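Local coordinates for protein putative peptidase (Bacteroides fragilis, PDB 5DYN) that acts as a clostripain-family cysteine protease and probably activates the Bacteroides fragilis toxin by proteolytic cleavage, at residues 31-36 with 55-60; 62-67 with 88-93. All blocks are in the same frame, centred on the assembly; numbering follows the deposited sequence.

Interaction 1: residues 31-36 with 55-60; sequences DACFME and PTEIPG. With NA (sodium ion), chain J.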
loop_
_atom_site.group_PDB
_atom_site.type_symbol
_atom_site.label_atom_id
_atom_site.label_comp_id
_atom_site.label_asym_id
_atom_site.label_seq_id
_atom_site.Cartn_x
_atom_site.Cartn_y
_atom_site.Cartn_z
ATOM N N ASP B 31 2.488 -2.209 4.040
ATOM C CA ASP B 31 3.510 -1.517 4.811
ATOM C C ASP B 31 4.692 -1.242 3.889
ATOM O O ASP B 31 5.767 -1.822 4.050
ATOM C CB ASP B 31 3.945 -2.345 6.022
ATOM C CG ASP B 31 4.491 -1.489 7.147
ATOM O OD1 ASP B 31 4.709 -0.277 6.924
ATOM O OD2 ASP B 31 4.714 -2.029 8.253
ATOM N N ALA B 32 4.470 -0.368 2.911
ATOM C CA ALA B 32 5.444 -0.097 1.863
ATOM C C ALA B 32 5.161 1.261 1.227
ATOM O O ALA B 32 4.057 1.791 1.348
ATOM C CB ALA B 32 5.417 -1.196 0.814
ATOM N N CYS B 33 6.159 1.815 0.546
ATOM C CA CYS B 33 6.062 3.162 -0.007
ATOM C C CYS B 33 5.085 3.282 -1.171
ATOM O O CYS B 33 4.965 2.372 -1.985
ATOM C CB CYS B 33 7.440 3.641 -0.466
ATOM S SG CYS B 33 8.440 4.396 0.831
ATOM N N PHE B 34 4.381 4.412 -1.221
ATOM C CA PHE B 34 3.678 4.860 -2.424
ATOM C C PHE B 34 2.544 3.953 -2.901
ATOM O O PHE B 34 2.080 4.099 -4.029
ATOM C CB PHE B 34 4.676 5.021 -3.577
ATOM C CG PHE B 34 5.764 6.029 -3.320
ATOM C CD1 PHE B 34 5.461 7.317 -2.908
ATOM C CD2 PHE B 34 7.096 5.691 -3.518
ATOM C CE1 PHE B 34 6.467 8.250 -2.690
ATOM C CE2 PHE B 34 8.106 6.615 -3.300
ATOM C CZ PHE B 34 7.790 7.895 -2.889
ATOM N N MET B 35 2.092 3.028 -2.062
ATOM C CA MET B 35 1.158 2.009 -2.533
ATOM C C MET B 35 -0.310 2.438 -2.484
ATOM O O MET B 35 -1.175 1.760 -3.045
ATOM C CB MET B 35 1.341 0.717 -1.735
ATOM C CG MET B 35 2.701 0.064 -1.926
ATOM S SD MET B 35 3.248 0.014 -3.648
ATOM C CE MET B 35 2.020 -1.059 -4.393
ATOM N N GLU B 36 -0.604 3.555 -1.827
ATOM C CA GLU B 36 -1.982 4.029 -1.793
ATOM C C GLU B 36 -2.266 4.842 -3.050
ATOM O O GLU B 36 -2.482 6.056 -2.997
ATOM C CB GLU B 36 -2.258 4.849 -0.534
ATOM C CG GLU B 36 -3.737 4.932 -0.153
ATOM C CD GLU B 36 -4.301 3.614 0.378
ATOM O OE1 GLU B 36 -3.525 2.654 0.564
ATOM O OE2 GLU B 36 -5.525 3.541 0.619
ATOM N N PRO B 55 0.091 7.220 0.386
ATOM C CA PRO B 55 0.280 7.698 -0.987
ATOM C C PRO B 55 1.713 8.174 -1.203
ATOM O O PRO B 55 2.181 8.269 -2.341
ATOM C CB PRO B 55 -0.716 8.855 -1.096
ATOM C CG PRO B 55 -0.863 9.347 0.307
ATOM C CD PRO B 55 -0.761 8.125 1.178
ATOM N N THR B 56 2.402 8.464 -0.102
ATOM C CA THR B 56 3.786 8.909 -0.160
ATOM C C THR B 56 4.702 7.885 0.519
ATOM O O THR B 56 4.376 6.697 0.579
ATOM C CB THR B 56 3.952 10.302 0.491
ATOM O OG1 THR B 56 5.322 10.714 0.407
ATOM C CG2 THR B 56 3.506 10.283 1.952
ATOM N N GLU B 57 5.846 8.337 1.025
ATOM C CA GLU B 57 6.825 7.425 1.609
ATOM C C GLU B 57 6.426 6.904 2.989
ATOM O O GLU B 57 5.886 7.640 3.816
ATOM C CB GLU B 57 8.191 8.104 1.689
ATOM C CG GLU B 57 8.710 8.558 0.341
ATOM C CD GLU B 57 10.042 9.269 0.435
ATOM O OE1 GLU B 57 10.969 8.714 1.064
ATOM O OE2 GLU B 57 10.162 10.382 -0.123
ATOM N N ILE B 58 6.701 5.623 3.217
ATOM C CA ILE B 58 6.463 4.968 4.500
ATOM C C ILE B 58 7.746 4.962 5.338
ATOM O O ILE B 58 8.820 4.660 4.821
ATOM C CB ILE B 58 5.955 3.517 4.295
ATOM C CG1 ILE B 58 4.455 3.511 3.997
ATOM C CG2 ILE B 58 6.245 2.645 5.514
ATOM C CD1 ILE B 58 3.604 3.959 5.165
ATOM N N PRO B 59 7.639 5.315 6.630
ATOM C CA PRO B 59 8.785 5.291 7.547
ATOM C C PRO B 59 9.474 3.930 7.583
ATOM O O PRO B 59 8.796 2.905 7.554
ATOM C CB PRO B 59 8.153 5.610 8.908
ATOM C CG PRO B 59 6.921 6.379 8.580
ATOM C CD PRO B 59 6.412 5.797 7.290
ATOM N N GLY B 60 10.804 3.933 7.634
ATOM C CA GLY B 60 11.591 2.714 7.746
ATOM C C GLY B 60 11.120 1.705 8.782
ATOM O O GLY B 60 10.911 0.535 8.453
HETATM NA NA NA J . 1.416 6.683 -4.305
#
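Cys33 and Phe34 meet Thr56, Glu57 and Ile58 in a buried loop-to-loop contact at the C-terminal ends of two adjacent parallel strands, 25-31 and 50-53. With helix 38-43 these strands form a beta-alpha-beta crossover of the clostripain-family domain, and the site illustrates how alpha/beta enzymes gather functional groups where parallel strands end. The Asp-Ala-Cys sequence at the end of a strand is consistent with Cys33 being the nucleophile, as in clan CD peptidases.

Two N-H groups tie the loops together. Phe34 N donates to Thr56 O at 2.9 Å. Ile58 N points almost straight at Cys33 SG, 3.2 Å away with an N-H...S angle of 162°, so the sulfur faces a main-chain donor of the second loop. A sodium ion adds a third link: Phe34 O binds it at 2.7 Å and Pro55 O at 2.6 Å, while Ser212 also takes part in the site.

CB of Phe34 leads away from 55-60, but with CG beside the backbone N (chi1 -61°) the ring lies back along that loop. Pro55 O sits in the ring plane, 3.5 Å from CD1 at the edge. Glu57 runs alongside in the same direction, its CG 3.4 Å from CZ of Phe34; its carboxylate is held beyond the contact by Ser196 and Ala197. Asp31, at the other end, has its carboxylate engaged by Ala63 and Tyr86, and its backbone continues the sheet onto a strand of the partner chain. Ile58 points into 31-36 and crosses Asp31 at about a right angle, with CG1 packed 3.2 Å from Ala32 O and CG2 3.6 Å from Asp31 OD1.

Interaction 2: residues 62-67 with 88-93; sequences GAPYQT and DYYQSR. With NA (sodium ion), chain F; NA (sodium ion), chain E.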
loop_
_atom_site.group_PDB
_atom_site.type_symbol
_atom_site.label_atom_id
_atom_site.label_comp_id
_atom_site.label_asym_id
_atom_site.label_seq_id
_atom_site.Cartn_x
_atom_site.Cartn_y
_atom_site.Cartn_z
ATOM N N GLY B 62 8.348 1.279 9.841
ATOM C CA GLY B 62 7.051 0.780 9.421
ATOM C C GLY B 62 5.971 0.815 10.484
ATOM O O GLY B 62 5.914 1.728 11.305
ATOM N N ALA B 63 5.102 -0.187 10.465
ATOM C CA ALA B 63 3.994 -0.249 11.407
ATOM C C ALA B 63 4.461 -0.580 12.823
ATOM O O ALA B 63 5.418 -1.334 13.008
ATOM C CB ALA B 63 2.967 -1.274 10.941
ATOM N N PRO B 64 3.789 0.002 13.830
ATOM C CA PRO B 64 3.946 -0.426 15.223
ATOM C C PRO B 64 3.198 -1.732 15.438
ATOM O O PRO B 64 2.091 -1.735 15.976
ATOM C CB PRO B 64 3.318 0.719 16.019
ATOM C CG PRO B 64 2.295 1.284 15.090
ATOM C CD PRO B 64 2.876 1.153 13.707
ATOM N N TYR B 65 3.804 -2.835 15.014
ATOM C CA TYR B 65 3.124 -4.126 15.005
ATOM C C TYR B 65 2.754 -4.624 16.400
ATOM O O TYR B 65 2.054 -5.625 16.535
ATOM C CB TYR B 65 3.985 -5.169 14.284
ATOM C CG TYR B 65 4.023 -4.976 12.784
ATOM C CD1 TYR B 65 2.953 -5.370 11.988
ATOM C CD2 TYR B 65 5.121 -4.395 12.163
ATOM C CE1 TYR B 65 2.975 -5.189 10.618
ATOM C CE2 TYR B 65 5.152 -4.212 10.791
ATOM C CZ TYR B 65 4.076 -4.612 10.024
ATOM O OH TYR B 65 4.098 -4.434 8.658
ATOM N N GLN B 66 3.210 -3.927 17.437
ATOM C CA GLN B 66 2.789 -4.259 18.791
ATOM C C GLN B 66 1.332 -3.844 18.997
ATOM O O GLN B 66 0.624 -4.425 19.818
ATOM C CB GLN B 66 3.695 -3.597 19.833
ATOM C CG GLN B 66 3.724 -2.080 19.788
ATOM C CD GLN B 66 4.866 -1.540 18.951
ATOM O OE1 GLN B 66 5.311 -2.176 17.998
ATOM N NE2 GLN B 66 5.348 -0.357 19.309
ATOM N N THR B 67 0.884 -2.846 18.238
ATOM C CA THR B 67 -0.508 -2.408 18.298
ATOM C C THR B 67 -1.265 -2.735 17.012
ATOM O O THR B 67 -2.485 -2.909 17.032
ATOM C CB THR B 67 -0.616 -0.901 18.561
ATOM O OG1 THR B 67 -0.054 -0.179 17.459
ATOM C CG2 THR B 67 0.117 -0.527 19.843
ATOM N N ASP B 88 -1.675 6.916 15.017
ATOM C CA ASP B 88 -1.605 7.403 16.396
ATOM C C ASP B 88 -0.209 7.260 16.985
ATOM O O ASP B 88 0.239 8.111 17.756
ATOM C CB ASP B 88 -2.617 6.669 17.282
ATOM C CG ASP B 88 -4.045 7.119 17.034
ATOM O OD1 ASP B 88 -4.236 8.255 16.552
ATOM O OD2 ASP B 88 -4.977 6.338 17.324
ATOM N N TYR B 89 0.477 6.184 16.613
ATOM C CA TYR B 89 1.823 5.919 17.107
ATOM C C TYR B 89 2.800 7.007 16.692
ATOM O O TYR B 89 3.552 7.533 17.516
ATOM C CB TYR B 89 2.318 4.565 16.600
ATOM C CG TYR B 89 3.646 4.139 17.182
ATOM C CD1 TYR B 89 3.702 3.410 18.363
ATOM C CD2 TYR B 89 4.843 4.460 16.551
ATOM C CE1 TYR B 89 4.912 3.012 18.901
ATOM C CE2 TYR B 89 6.058 4.069 17.084
ATOM C CZ TYR B 89 6.086 3.344 18.259
ATOM O OH TYR B 89 7.289 2.946 18.797
ATOM N N TYR B 90 2.787 7.343 15.407
ATOM C CA TYR B 90 3.743 8.301 14.872
ATOM C C TYR B 90 3.343 9.740 15.165
ATOM O O TYR B 90 4.195 10.627 15.187
ATOM C CB TYR B 90 3.915 8.107 13.366
ATOM C CG TYR B 90 4.761 6.911 12.992
ATOM C CD1 TYR B 90 6.132 7.038 12.816
ATOM C CD2 TYR B 90 4.188 5.659 12.802
ATOM C CE1 TYR B 90 6.911 5.950 12.469
ATOM C CE2 TYR B 90 4.959 4.566 12.452
ATOM C CZ TYR B 90 6.319 4.717 12.287
ATOM O OH TYR B 90 7.093 3.633 11.943
ATOM N N GLN B 91 2.054 9.978 15.387
ATOM C CA GLN B 91 1.610 11.333 15.694
ATOM C C GLN B 91 1.941 11.673 17.147
ATOM O O GLN B 91 2.172 12.834 17.483
ATOM C CB GLN B 91 0.110 11.501 15.408
ATOM C CG GLN B 91 -0.832 10.895 16.436
ATOM C CD GLN B 91 -1.134 11.835 17.592
ATOM O OE1 GLN B 91 -0.831 13.029 17.534
ATOM N NE2 GLN B 91 -1.726 11.295 18.653
ATOM N N SER B 92 1.980 10.652 17.999
ATOM C CA SER B 92 2.308 10.840 19.408
ATOM C C SER B 92 3.767 11.235 19.575
ATOM O O SER B 92 4.125 11.967 20.498
ATOM C CB SER B 92 2.018 9.565 20.203
ATOM O OG SER B 92 0.630 9.285 20.223
ATOM N N ARG B 93 4.607 10.746 18.670
ATOM C CA ARG B 93 6.038 11.003 18.739
ATOM C C ARG B 93 6.467 12.056 17.719
ATOM O O ARG B 93 7.658 12.304 17.533
ATOM C CB ARG B 93 6.809 9.700 18.527
ATOM C CG ARG B 93 6.536 8.667 19.609
ATOM C CD ARG B 93 6.949 7.267 19.195
ATOM N NE ARG B 93 6.768 6.319 20.291
ATOM C CZ ARG B 93 5.596 5.800 20.645
ATOM N NH1 ARG B 93 4.495 6.133 19.985
ATOM N NH2 ARG B 93 5.524 4.947 21.658
HETATM NA NA NA F . 7.044 10.901 14.444
HETATM NA NA NA E . 7.957 -1.407 13.423
HETATM O O HOH W 1 10.006 -0.336 14.509
#
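Pro64 sets CB over one face of the Tyr89 ring, off its centre, and this apolar contact carries much of the interface. The CB forms a CH-pi interaction, 3.8 Å from the ring centroid and 22° off the normal, while Pro64 CG reaches over Tyr89 CB at 3.6 Å. On the opposite face of the same ring NH1 of Arg93 stands over the centre, and it donates to Tyr89 O at 3.0 Å, the acceptor lying in the plane of the guanidinium; the phenol is thus sandwiched between a proline and an arginine of its own segment. Gln66 crosses the side chain of Tyr89 at about a right angle.

These residues join the start of helix 65-72 to the end of helix 78-92, the open end of a helical hairpin. Pro64 is both N-cap and centre of an inverse gamma turn. Its O accepts Thr67 N at 2.8 Å and Thr67 OG1, the hydroxyl arriving in the carbonyl plane.

Polar contact between the segments comes from Tyr90. Its CG stands beside the backbone N (chi1 -76°), and the ring reaches out so that Gly62 O lies at its edge, near the hydroxyl; the modelled OH to O spacing of 2.3 Å is doubtful, although a hydrogen bond is indicated.

Each segment also gives one carbonyl to a sodium ion. Ala63 O binds one at 2.6 Å, together with a water, Pro61 O of the same chain, and Glu38 and Asp35 of the partner chain; Tyr90 O shares the other with Trp105.

Interactions 1 and 2 follow one another along the chain, and their centres lie about 14 Å apart, yet they touch directly. The link is Asp31, whose OD2 accepts probable hydrogen bonds from Ala63 N at 2.9 Å and, more weakly, from Tyr65 OH at 2.5 Å. Gly62 CA also packs against Asp31 OD1, and Pro59 CB approaches Tyr90 OH at 3.8 Å. The end of strand 25-31, just ahead of the presumed nucleophile Cys33, is thereby connected to the helical hairpin of 62-67 with 88-93. Interaction 1 holds one sodium ion and interaction 2 two, and both border the partner chain.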